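Local coordinates for D-3-phosphoglycerate dehydrogenase oxidoreductase protein (PDB 3GG9), which probably works as an NAD-dependent D-3-phosphoglycerate dehydrogenase, a member of the D-isomer specific 2-hydroxyacid dehydrogenase family, at residues A[7-12]-A[33-38]; A[18-23]-A[315-320]. All blocks are in the same frame, centred on the assembly; numbering follows the deposited sequence.

Interaction 1: A[7-12]-A[33-38]; sequences VLDDYQ and NNTVKG
At the C-terminal edge of the five-stranded parallel sheet that forms the smaller, flavodoxin-like domain of this dehydrogenase family, the loops leaving the neighbouring strands 4-7 and 28-31 are joined by Asp9 and Tyr11 meeting Thr35 and by Asp10 meeting Asn33. Thr35 OG1 donates to Asp9 OD1 at 2.9 Å, reaching it from above the carboxylate plane, 44° out of it. The same hydroxyl lies beside the edge of the Tyr11 ring, close to the ring plane, with Tyr11 OH 2.6 Å from Thr35 OG1. With OG1 anti to the carbonyl carbon (chi1 -59°), the Thr35 hydroxyl lies within reach of both Asp9 and Tyr11, while its methyl CG2 lies 3.4 Å from Asp9 OD1. Further along, Asn33 ND2 donates to Asp10 O over 2.9 Å, tilted 16° from the carbonyl plane; ND2 is also bonded to Asp13 OD1. A nearly linear CA-H...O contact runs back from Tyr11 CA to Asn33 O (3.4 Å). Two waters fill in the join, one linking Val36 N to Asp9 OD1 and the other Asp9 N to Asn34 O. The Tyr11 ring meets Trp138 of the second subunit edge-to-face. Asp9 is gripped through both carboxylate oxygens, OD1 by Thr35 and OD2 by Thr59, an arrangement that would be expected to stabilise its negative charge and to fix the rotation of this buried carboxylate.

Interaction 2: A[18-23]-A[315-320]; sequences LDCFSL and IAFQNI
Phe317 is the main projection of this contact: from helix 306-324, which returns late in the chain to pack on the N-terminal, flavodoxin-like domain, its ring enters a hollow formed by the 3-10 turn 19-23. The backbone of Cys20 and Phe21, the Cys20 sulfur and the Leu23 side chain line that hollow. With CG anti to the carbonyl carbon (chi1 -64°), the ring stretches out from the helix, and its CD2-CE2 side leads into the turn. Cys20 O comes to the ring edge, near its plane, 3.6 Å from Phe317 CD2. From an oblique direction Cys20 SG makes a sulfur-aromatic contact, 4.9 Å from the Phe317 ring centroid and 57° off the ring normal. Phe21 offers its CA, 3.9 Å from Phe317 CE2, and then its own ring, whose CD1 touches the same carbon at 4.1 Å; the Phe21 ring goes on to pack against Val29 and Val31 of strand 28-31. Leu23 forms the wall beside the root of the Phe317 side chain, its CD1 3.9 Å from Phe317 CB. Val15 and Leu24 also touch Phe317, while Glu310, earlier on the same helix, receives hydrogen bonds from the amides of Asp19 and Cys20. Next along the helix, Gln318 bends at chi2 and sends its NE2 to Asp322, leaving OE1 3.7 Å from the methyl Leu23 CD2.

In the fold
Both contacts hold parts of the long connection between strands 4-7 and 28-31, and their segments alternate along the chain, with centres about 19 Å apart. Interaction 1 ties the beginning of that connection to the loop following strand 28-31, so it stays local to neighbouring strands; it is partly buried, polar and supplemented by water. Interaction 2 lies farther from the centre of the chain, near the surface, and brings in a helix almost 300 residues later; it rests on aromatic, sulfur and aliphatic packing. The second subunit approaches both, more extensively at interaction 1, through Tyr11 and Gln12, than at interaction 2, where Leu18 meets its Asn151.

Interaction 1: A[7-12]-A[33-38]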
loop_
_atom_site.group_PDB
_atom_site.type_symbol
_atom_site.label_atom_id
_atom_site.label_comp_id
_atom_site.label_asym_id
_atom_site.label_seq_id
_atom_site.Cartn_x
_atom_site.Cartn_y
_atom_site.Cartn_z
ATOM N N VAL A 7 -5.707 29.547 10.613
ATOM C CA VAL A 7 -5.661 28.400 9.722
ATOM C C VAL A 7 -6.674 27.391 10.266
ATOM O O VAL A 7 -6.604 26.996 11.431
ATOM C CB VAL A 7 -4.276 27.704 9.712
ATOM C CG1 VAL A 7 -4.266 26.588 8.669
ATOM C CG2 VAL A 7 -3.125 28.699 9.460
ATOM N N LEU A 8 -7.595 26.969 9.410
ATOM C CA LEU A 8 -8.674 26.076 9.819
ATOM C C LEU A 8 -8.369 24.606 9.503
ATOM O O LEU A 8 -7.586 24.317 8.601
ATOM C CB LEU A 8 -9.941 26.492 9.070
ATOM C CG LEU A 8 -10.529 27.872 9.394
ATOM C CD1 LEU A 8 -11.849 28.019 8.677
ATOM C CD2 LEU A 8 -10.733 28.024 10.912
ATOM N N ASP A 9 -9.002 23.696 10.252
ATOM C CA ASP A 9 -9.136 22.261 9.900
ATOM C C ASP A 9 -7.831 21.462 9.782
ATOM O O ASP A 9 -7.707 20.613 8.906
ATOM C CB ASP A 9 -9.933 22.084 8.603
ATOM C CG ASP A 9 -11.197 22.910 8.567
ATOM O OD1 ASP A 9 -11.998 22.812 9.511
ATOM O OD2 ASP A 9 -11.394 23.642 7.573
ATOM N N ASP A 10 -6.874 21.732 10.661
ATOM C CA ASP A 10 -5.569 21.046 10.614
ATOM C C ASP A 10 -5.520 19.947 11.680
ATOM O O ASP A 10 -4.975 20.150 12.775
ATOM C CB ASP A 10 -4.446 22.068 10.798
ATOM C CG ASP A 10 -3.050 21.436 10.825
ATOM O OD1 ASP A 10 -2.855 20.302 10.328
ATOM O OD2 ASP A 10 -2.139 22.100 11.368
ATOM N N TYR A 11 -6.063 18.777 11.333
ATOM C CA TYR A 11 -6.409 17.742 12.323
ATOM C C TYR A 11 -5.202 17.222 13.085
ATOM O O TYR A 11 -5.296 16.971 14.275
ATOM C CB TYR A 11 -7.227 16.581 11.701
ATOM C CG TYR A 11 -8.409 17.073 10.902
ATOM C CD1 TYR A 11 -9.593 17.435 11.529
ATOM C CD2 TYR A 11 -8.343 17.182 9.513
ATOM C CE1 TYR A 11 -10.664 17.904 10.804
ATOM C CE2 TYR A 11 -9.408 17.644 8.773
ATOM C CZ TYR A 11 -10.577 18.004 9.431
ATOM O OH TYR A 11 -11.639 18.489 8.714
ATOM N N GLN A 12 -4.065 17.105 12.404
ATOM C CA GLN A 12 -2.854 16.555 13.006
ATOM C C GLN A 12 -1.849 17.621 13.438
ATOM O O GLN A 12 -0.698 17.282 13.732
ATOM C CB GLN A 12 -2.176 15.593 12.027
ATOM C CG GLN A 12 -2.911 14.305 11.894
ATOM C CD GLN A 12 -2.374 13.388 10.806
ATOM O OE1 GLN A 12 -2.705 13.545 9.626
ATOM N NE2 GLN A 12 -1.599 12.371 11.213
ATOM N N ASN A 33 -7.408 22.679 15.142
ATOM C CA ASN A 33 -7.169 21.261 14.886
ATOM C C ASN A 33 -8.446 20.422 14.736
ATOM O O ASN A 33 -8.398 19.193 14.667
ATOM C CB ASN A 33 -6.255 20.656 15.964
ATOM C CG ASN A 33 -4.967 21.434 16.144
ATOM O OD1 ASN A 33 -4.568 21.729 17.264
ATOM N ND2 ASN A 33 -4.310 21.765 15.041
ATOM N N ASN A 34 -9.592 21.091 14.718
ATOM C CA ASN A 34 -10.840 20.416 14.414
ATOM C C ASN A 34 -11.734 21.305 13.582
ATOM O O ASN A 34 -11.420 22.475 13.356
ATOM C CB ASN A 34 -11.541 19.911 15.682
ATOM C CG ASN A 34 -11.756 20.996 16.719
ATOM O OD1 ASN A 34 -12.094 22.129 16.395
ATOM N ND2 ASN A 34 -11.574 20.639 17.989
ATOM N N THR A 35 -12.839 20.737 13.117
ATOM C CA THR A 35 -13.727 21.418 12.191
ATOM C C THR A 35 -14.998 21.782 12.928
ATOM O O THR A 35 -15.502 21.001 13.729
ATOM C CB THR A 35 -14.063 20.516 10.976
ATOM O OG1 THR A 35 -12.845 20.165 10.323
ATOM C CG2 THR A 35 -14.948 21.234 9.959
ATOM N N VAL A 36 -15.478 22.989 12.660
ATOM C CA VAL A 36 -16.722 23.479 13.209
ATOM C C VAL A 36 -17.618 23.820 12.027
ATOM O O VAL A 36 -17.222 24.557 11.106
ATOM C CB VAL A 36 -16.460 24.692 14.151
ATOM C CG1 VAL A 36 -17.639 25.611 14.210
ATOM C CG2 VAL A 36 -16.087 24.205 15.538
ATOM N N LYS A 37 -18.809 23.229 12.040
ATOM C CA LYS A 37 -19.769 23.491 10.985
ATOM C C LYS A 37 -20.959 24.276 11.526
ATOM O O LYS A 37 -21.299 24.217 12.728
ATOM C CB LYS A 37 -20.191 22.200 10.269
ATOM C CG LYS A 37 -19.010 21.411 9.701
ATOM C CD LYS A 37 -19.214 21.029 8.243
ATOM C CE LYS A 37 -17.907 20.541 7.621
ATOM N NZ LYS A 37 -18.027 20.301 6.155
ATOM N N GLY A 38 -21.573 25.049 10.641
ATOM C CA GLY A 38 -22.655 25.919 11.064
ATOM C C GLY A 38 -22.109 27.306 11.275
ATOM O O GLY A 38 -21.080 27.490 11.925
HETATM O O HOH W 1 -13.793 24.745 10.528
HETATM O O HOH W 2 -11.128 24.734 11.845
#

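Interaction 2: A[18-23]-A[315-320]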
loop_
_atom_site.group_PDB
_atom_site.type_symbol
_atom_site.label_atom_id
_atom_site.label_comp_id
_atom_site.label_asym_id
_atom_site.label_seq_id
_atom_site.Cartn_x
_atom_site.Cartn_y
_atom_site.Cartn_z
ATOM N N LEU A 18 5.766 23.135 9.976
ATOM C CA LEU A 18 6.350 23.171 8.630
ATOM C C LEU A 18 7.468 24.190 8.636
ATOM O O LEU A 18 7.377 25.170 9.364
ATOM C CB LEU A 18 5.307 23.578 7.587
ATOM C CG LEU A 18 4.073 22.670 7.376
ATOM C CD1 LEU A 18 3.117 23.298 6.419
ATOM C CD2 LEU A 18 4.414 21.257 6.913
ATOM N N ASP A 19 8.501 23.979 7.817
ATOM C CA ASP A 19 9.542 24.993 7.622
ATOM C C ASP A 19 8.953 26.329 7.193
ATOM O O ASP A 19 9.409 27.374 7.641
ATOM C CB ASP A 19 10.563 24.554 6.574
ATOM C CG ASP A 19 11.415 23.361 7.030
ATOM O OD1 ASP A 19 11.422 23.012 8.234
ATOM O OD2 ASP A 19 12.076 22.756 6.164
ATOM N N CYS A 20 7.919 26.288 6.348
ATOM C CA CYS A 20 7.332 27.502 5.793
ATOM C C CYS A 20 6.526 28.338 6.804
ATOM O O CYS A 20 6.250 29.490 6.540
ATOM C CB CYS A 20 6.490 27.186 4.544
ATOM S SG CYS A 20 4.938 26.338 4.895
ATOM N N PHE A 21 6.148 27.763 7.944
ATOM C CA PHE A 21 5.396 28.501 8.966
ATOM C C PHE A 21 6.091 29.796 9.431
ATOM O O PHE A 21 5.420 30.755 9.848
ATOM C CB PHE A 21 5.144 27.614 10.171
ATOM C CG PHE A 21 4.064 28.121 11.068
ATOM C CD1 PHE A 21 2.731 28.060 10.669
ATOM C CD2 PHE A 21 4.373 28.657 12.312
ATOM C CE1 PHE A 21 1.722 28.532 11.504
ATOM C CE2 PHE A 21 3.362 29.135 13.164
ATOM C CZ PHE A 21 2.048 29.069 12.761
ATOM N N SER A 22 7.425 29.823 9.331
ATOM C CA SER A 22 8.213 30.997 9.736
ATOM C C SER A 22 7.971 32.201 8.829
ATOM O O SER A 22 8.313 33.338 9.188
ATOM C CB SER A 22 9.711 30.672 9.811
ATOM O OG SER A 22 10.435 31.783 10.330
ATOM N N LEU A 23 7.378 31.966 7.661
ATOM C CA LEU A 23 6.953 33.053 6.779
ATOM C C LEU A 23 5.974 34.020 7.450
ATOM O O LEU A 23 5.927 35.188 7.089
ATOM C CB LEU A 23 6.320 32.521 5.487
ATOM C CG LEU A 23 7.205 31.788 4.474
ATOM C CD1 LEU A 23 6.343 31.161 3.376
ATOM C CD2 LEU A 23 8.260 32.709 3.878
ATOM N N ILE A 315 3.130 28.555 -0.456
ATOM C CA ILE A 315 2.476 29.438 -1.419
ATOM C C ILE A 315 1.334 30.247 -0.828
ATOM O O ILE A 315 1.262 31.441 -1.078
ATOM C CB ILE A 315 2.027 28.667 -2.699
ATOM C CG1 ILE A 315 3.255 28.294 -3.526
ATOM C CG2 ILE A 315 1.075 29.494 -3.553
ATOM C CD1 ILE A 315 2.992 27.202 -4.541
ATOM N N ALA A 316 0.440 29.622 -0.056
ATOM C CA ALA A 316 -0.655 30.376 0.567
ATOM C C ALA A 316 -0.154 31.471 1.534
ATOM O O ALA A 316 -0.731 32.565 1.574
ATOM C CB ALA A 316 -1.676 29.431 1.262
ATOM N N PHE A 317 0.927 31.181 2.267
ATOM C CA PHE A 317 1.551 32.135 3.195
ATOM C C PHE A 317 2.272 33.256 2.456
ATOM O O PHE A 317 2.106 34.427 2.797
ATOM C CB PHE A 317 2.537 31.457 4.149
ATOM C CG PHE A 317 1.920 30.449 5.085
ATOM C CD1 PHE A 317 0.542 30.379 5.279
ATOM C CD2 PHE A 317 2.735 29.560 5.782
ATOM C CE1 PHE A 317 -0.002 29.441 6.157
ATOM C CE2 PHE A 317 2.192 28.635 6.672
ATOM C CZ PHE A 317 0.822 28.573 6.854
ATOM N N GLN A 318 3.072 32.898 1.453
ATOM C CA GLN A 318 3.719 33.903 0.598
ATOM C C GLN A 318 2.687 34.785 -0.113
ATOM O O GLN A 318 2.917 35.983 -0.291
ATOM C CB GLN A 318 4.675 33.259 -0.403
ATOM C CG GLN A 318 5.676 34.217 -1.070
ATOM C CD GLN A 318 6.499 35.033 -0.064
ATOM O OE1 GLN A 318 7.106 34.480 0.855
ATOM N NE2 GLN A 318 6.533 36.362 -0.252
ATOM N N ASN A 319 1.536 34.213 -0.475
ATOM C CA ASN A 319 0.467 35.001 -1.098
ATOM C C ASN A 319 -0.024 36.139 -0.192
ATOM O O ASN A 319 -0.223 37.271 -0.656
ATOM C CB ASN A 319 -0.691 34.109 -1.572
ATOM C CG ASN A 319 -0.396 33.384 -2.884
ATOM O OD1 ASN A 319 0.563 33.691 -3.597
ATOM N ND2 ASN A 319 -1.248 32.423 -3.219
ATOM N N ILE A 320 -0.214 35.845 1.091
ATOM C CA ILE A 320 -0.585 36.864 2.066
ATOM C C ILE A 320 0.498 37.952 2.136
ATOM O O ILE A 320 0.190 39.145 2.052
ATOM C CB ILE A 320 -0.852 36.274 3.459
ATOM C CG1 ILE A 320 -2.108 35.387 3.433
ATOM C CG2 ILE A 320 -1.023 37.391 4.493
ATOM C CD1 ILE A 320 -2.270 34.515 4.684
#